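Local coordinates for virulence associated protein VapB (Rhodococcus equi, PDB 4CV7), which is of unknown molecular function but belongs to the plasmid-encoded virulence-associated protein family of Rhodococcus equi, its C-terminal domain folding as an eight-stranded antiparallel beta-barrel, at residues 31-37 and 62-67. Numbering follows the deposited sequence. Where two conformers were deposited one is given.
Sequences FDGDAGG and TVSFQY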
ATOM      1  N   PHE A  31      -7.287  -0.072   2.792  1.00 16.09           N
ATOM      2  CA  PHE A  31      -6.205   0.932   2.957  1.00 14.91           C
ATOM      3  C   PHE A  31      -6.492   2.056   1.962  1.00 15.26           C
ATOM      4  O   PHE A  31      -6.563   1.774   0.768  1.00 16.89           O
ATOM      5  CB  PHE A  31      -4.891   0.311   2.745  1.00 15.60           C
ATOM      6  CG  PHE A  31      -3.732   1.272   2.911  1.00 14.86           C
ATOM      7  CD1 PHE A  31      -3.366   1.693   4.158  1.00 15.55           C
ATOM      8  CD2 PHE A  31      -3.057   1.806   1.814  1.00 15.18           C
ATOM      9  CE1 PHE A  31      -2.299   2.606   4.322  1.00 15.38           C
ATOM     10  CE2 PHE A  31      -1.964   2.671   2.013  1.00 15.05           C
ATOM     11  CZ  PHE A  31      -1.676   3.111   3.235  1.00 15.44           C
ATOM     12  N   ASP A  32      -6.480   3.275   2.477  1.00 15.77           N
ATOM     13  CA  ASP A  32      -6.536   4.512   1.667  0.66 17.29           C
ATOM     14  C   ASP A  32      -5.227   5.235   1.862  1.00 16.72           C
ATOM     15  O   ASP A  32      -5.002   5.756   2.993  1.00 17.35           O
ATOM     16  CB  ASP A  32      -7.702   5.385   2.157  0.66 19.99           C
ATOM     17  CG  ASP A  32      -8.015   6.638   1.299  0.66 22.81           C
ATOM     18  OD1 ASP A  32      -7.273   7.112   0.455  0.66 24.46           O
ATOM     19  OD2 ASP A  32      -9.104   7.206   1.469  0.66 29.77           O
ATOM     20  N   GLY A  33      -4.441   5.337   0.817  1.00 15.42           N
ATOM     21  CA  GLY A  33      -3.155   6.056   0.965  1.00 15.68           C
ATOM     22  C   GLY A  33      -2.896   7.102  -0.079  1.00 15.48           C
ATOM     23  O   GLY A  33      -3.337   7.010  -1.206  1.00 16.67           O
ATOM     24  N   ASP A  34      -2.253   8.173   0.384  1.00 15.26           N
ATOM     25  CA  ASP A  34      -1.986   9.332  -0.426  1.00 16.11           C
ATOM     26  C   ASP A  34      -0.471   9.543  -0.428  1.00 15.71           C
ATOM     27  O   ASP A  34       0.048   9.859   0.624  1.00 15.83           O
ATOM     28  CB  ASP A  34      -2.681  10.542   0.189  1.00 18.79           C
ATOM     29  CG  ASP A  34      -4.176  10.389   0.156  1.00 20.30           C
ATOM     30  OD1 ASP A  34      -4.777  10.584  -0.889  1.00 22.16           O
ATOM     31  OD2 ASP A  34      -4.742  10.268   1.217  1.00 28.73           O
ATOM     32  N   ALA A  35       0.136   9.398  -1.584  1.00 15.45           N
ATOM     33  CA  ALA A  35       1.599   9.410  -1.673  1.00 15.03           C
ATOM     34  C   ALA A  35       2.029  10.534  -2.566  1.00 14.93           C
ATOM     35  O   ALA A  35       1.352  10.989  -3.475  1.00 16.76           O
ATOM     36  CB  ALA A  35       2.153   8.130  -2.168  1.00 15.34           C
ATOM     37  N   GLY A  36       3.306  10.978  -2.366  1.00 14.72           N
ATOM     38  CA  GLY A  36       4.089  11.620  -3.367  1.00 15.29           C
ATOM     39  C   GLY A  36       5.140  10.706  -3.901  1.00 15.85           C
ATOM     40  O   GLY A  36       5.661   9.851  -3.154  1.00 16.16           O
ATOM     41  N   GLY A  37       5.562  10.947  -5.100  1.00 18.94           N
ATOM     42  CA  GLY A  37       6.594  10.102  -5.716  1.00 19.25           C
ATOM     43  C   GLY A  37       6.869  10.512  -7.102  1.00 19.74           C
ATOM     44  O   GLY A  37       6.005  11.013  -7.776  1.00 21.66           O
ATOM     45  N   THR A  62      -1.060   1.680  11.424  1.00 12.37           N
ATOM     46  CA  THR A  62      -0.532   2.239  10.187  1.00 12.51           C
ATOM     47  C   THR A  62      -0.945   3.708  10.092  1.00 11.73           C
ATOM     48  O   THR A  62      -2.109   4.070  10.155  1.00 12.80           O
ATOM     49  CB  THR A  62      -1.013   1.571   8.910  1.00 12.49           C
ATOM     50  OG1 THR A  62      -0.575   0.219   8.884  1.00 12.67           O
ATOM     51  CG2 THR A  62      -0.495   2.295   7.637  1.00 13.05           C
ATOM     52  N   VAL A  63       0.048   4.591   9.876  1.00 12.03           N
ATOM     53  CA  VAL A  63      -0.133   5.991   9.504  1.00 12.76           C
ATOM     54  C   VAL A  63       0.522   6.403   8.236  1.00 12.61           C
ATOM     55  O   VAL A  63       0.223   7.479   7.677  1.00 12.98           O
ATOM     56  CB  VAL A  63       0.231   6.978  10.672  1.00 13.98           C
ATOM     57  CG1 VAL A  63      -0.547   6.670  11.949  1.00 14.71           C
ATOM     58  CG2 VAL A  63       1.760   7.024  10.911  1.00 14.84           C
ATOM     59  N   SER A  64       1.496   5.637   7.807  1.00 12.47           N
ATOM     60  CA  SER A  64       2.287   6.006   6.582  1.00 13.36           C
ATOM     61  C   SER A  64       2.654   4.776   5.857  1.00 12.27           C
ATOM     62  O   SER A  64       2.536   3.650   6.315  1.00 13.41           O
ATOM     63  CB  SER A  64       3.482   6.811   6.919  1.00 13.54           C
ATOM     64  OG  SER A  64       4.482   6.002   7.496  1.00 15.33           O
ATOM     65  N   PHE A  65       3.067   4.985   4.604  1.00 11.52           N
ATOM     66  CA  PHE A  65       3.482   3.878   3.723  1.00 11.80           C
ATOM     67  C   PHE A  65       4.546   4.389   2.767  1.00 11.75           C
ATOM     68  O   PHE A  65       4.599   5.563   2.463  1.00 12.33           O
ATOM     69  CB  PHE A  65       2.305   3.186   3.027  1.00 11.88           C
ATOM     70  CG  PHE A  65       1.679   3.969   1.918  1.00 12.49           C
ATOM     71  CD1 PHE A  65       1.081   5.216   2.119  1.00 12.66           C
ATOM     72  CD2 PHE A  65       1.798   3.560   0.574  1.00 12.67           C
ATOM     73  CE1 PHE A  65       0.537   5.945   1.050  1.00 13.47           C
ATOM     74  CE2 PHE A  65       1.262   4.298  -0.465  1.00 13.83           C
ATOM     75  CZ  PHE A  65       0.645   5.482  -0.208  1.00 13.78           C
ATOM     76  N   GLN A  66       5.337   3.418   2.264  1.00 11.75           N
ATOM     77  CA  GLN A  66       6.285   3.693   1.229  1.00 11.63           C
ATOM     78  C   GLN A  66       6.231   2.615   0.212  1.00 12.31           C
ATOM     79  O   GLN A  66       5.993   1.469   0.552  1.00 14.55           O
ATOM     80  CB  GLN A  66       7.736   3.782   1.759  1.00 12.52           C
ATOM     81  CG  GLN A  66       7.928   4.919   2.744  1.00 13.90           C
ATOM     82  CD  GLN A  66       9.300   4.891   3.460  1.00 15.93           C
ATOM     83  OE1 GLN A  66      10.128   4.171   3.023  1.00 20.20           O
ATOM     84  NE2 GLN A  66       9.314   5.249   4.725  1.00 18.64           N
ATOM     85  N   TYR A  67       6.403   2.969  -1.031  1.00 12.08           N
ATOM     86  CA  TYR A  67       6.406   1.969  -2.125  1.00 13.03           C
ATOM     87  C   TYR A  67       7.686   2.010  -2.928  1.00 15.06           C
ATOM     88  O   TYR A  67       8.344   3.063  -2.991  1.00 15.86           O
ATOM     89  CB  TYR A  67       5.130   2.163  -2.999  1.00 13.98           C
ATOM     90  CG  TYR A  67       5.126   3.424  -3.820  1.00 15.90           C
ATOM     91  CD1 TYR A  67       5.939   3.501  -5.027  1.00 17.59           C
ATOM     92  CD2 TYR A  67       4.483   4.574  -3.420  1.00 15.39           C
ATOM     93  CE1 TYR A  67       5.944   4.635  -5.782  1.00 20.30           C
ATOM     94  CE2 TYR A  67       4.428   5.668  -4.218  1.00 16.72           C
ATOM     95  CZ  TYR A  67       5.150   5.707  -5.330  1.00 18.67           C
ATOM     96  OH  TYR A  67       5.220   6.814  -6.155  1.00 21.75           O
TER
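The ring of Phe65 reaches across the barrel interior to bare backbone: Phe65 CE1 comes within 3.7 Å of Gly33 CA, where the strand has no side chain, and the backbone N of Asp34 lies at the ring edge. The two strands belong to the eight-stranded Greek-key barrel that forms this C-terminal domain. They are not neighbours in the sheet: strand 100-108 lies between them, antiparallel to both, and across the core the axes of the two segments cross at 60°, 7.8 Å apart at closest approach. Side chains from 62-67 cross this interval to meet both side chains and bare backbone of 31-37. Phe31, its CG anti to the backbone N (chi1 -179°), turns its ring edge onto the face of Phe65 in a T-shaped pair with planes at 78°. Phe31 CE2 sits above the centre of the Phe65 ring, while Phe31 CZ is 3.6 Å from Phe65 CD1. Phe78 and Trp107 also pack on Phe31, and Phe21 makes an edge-to-face pair with Phe65. Just after helix 55-61, the methyl CG2 of Thr62 lies 3.8 Å from Phe31 CE1, and Thr62 OG1 is hydrogen-bonded to Leu58 O. Farther along, the small methyl of Ala35 touches both rings, with CB 3.6 Å from Phe65 CZ and 3.9 Å from Tyr67 CE2, the latter approached at the ring edge. Gln19 donates from NE2 to Gly37 O and has a weak hydrogen bond through OE1 with the Tyr67 hydroxyl; that same Tyr67 OH rests 3.6 Å from Gly37 CA.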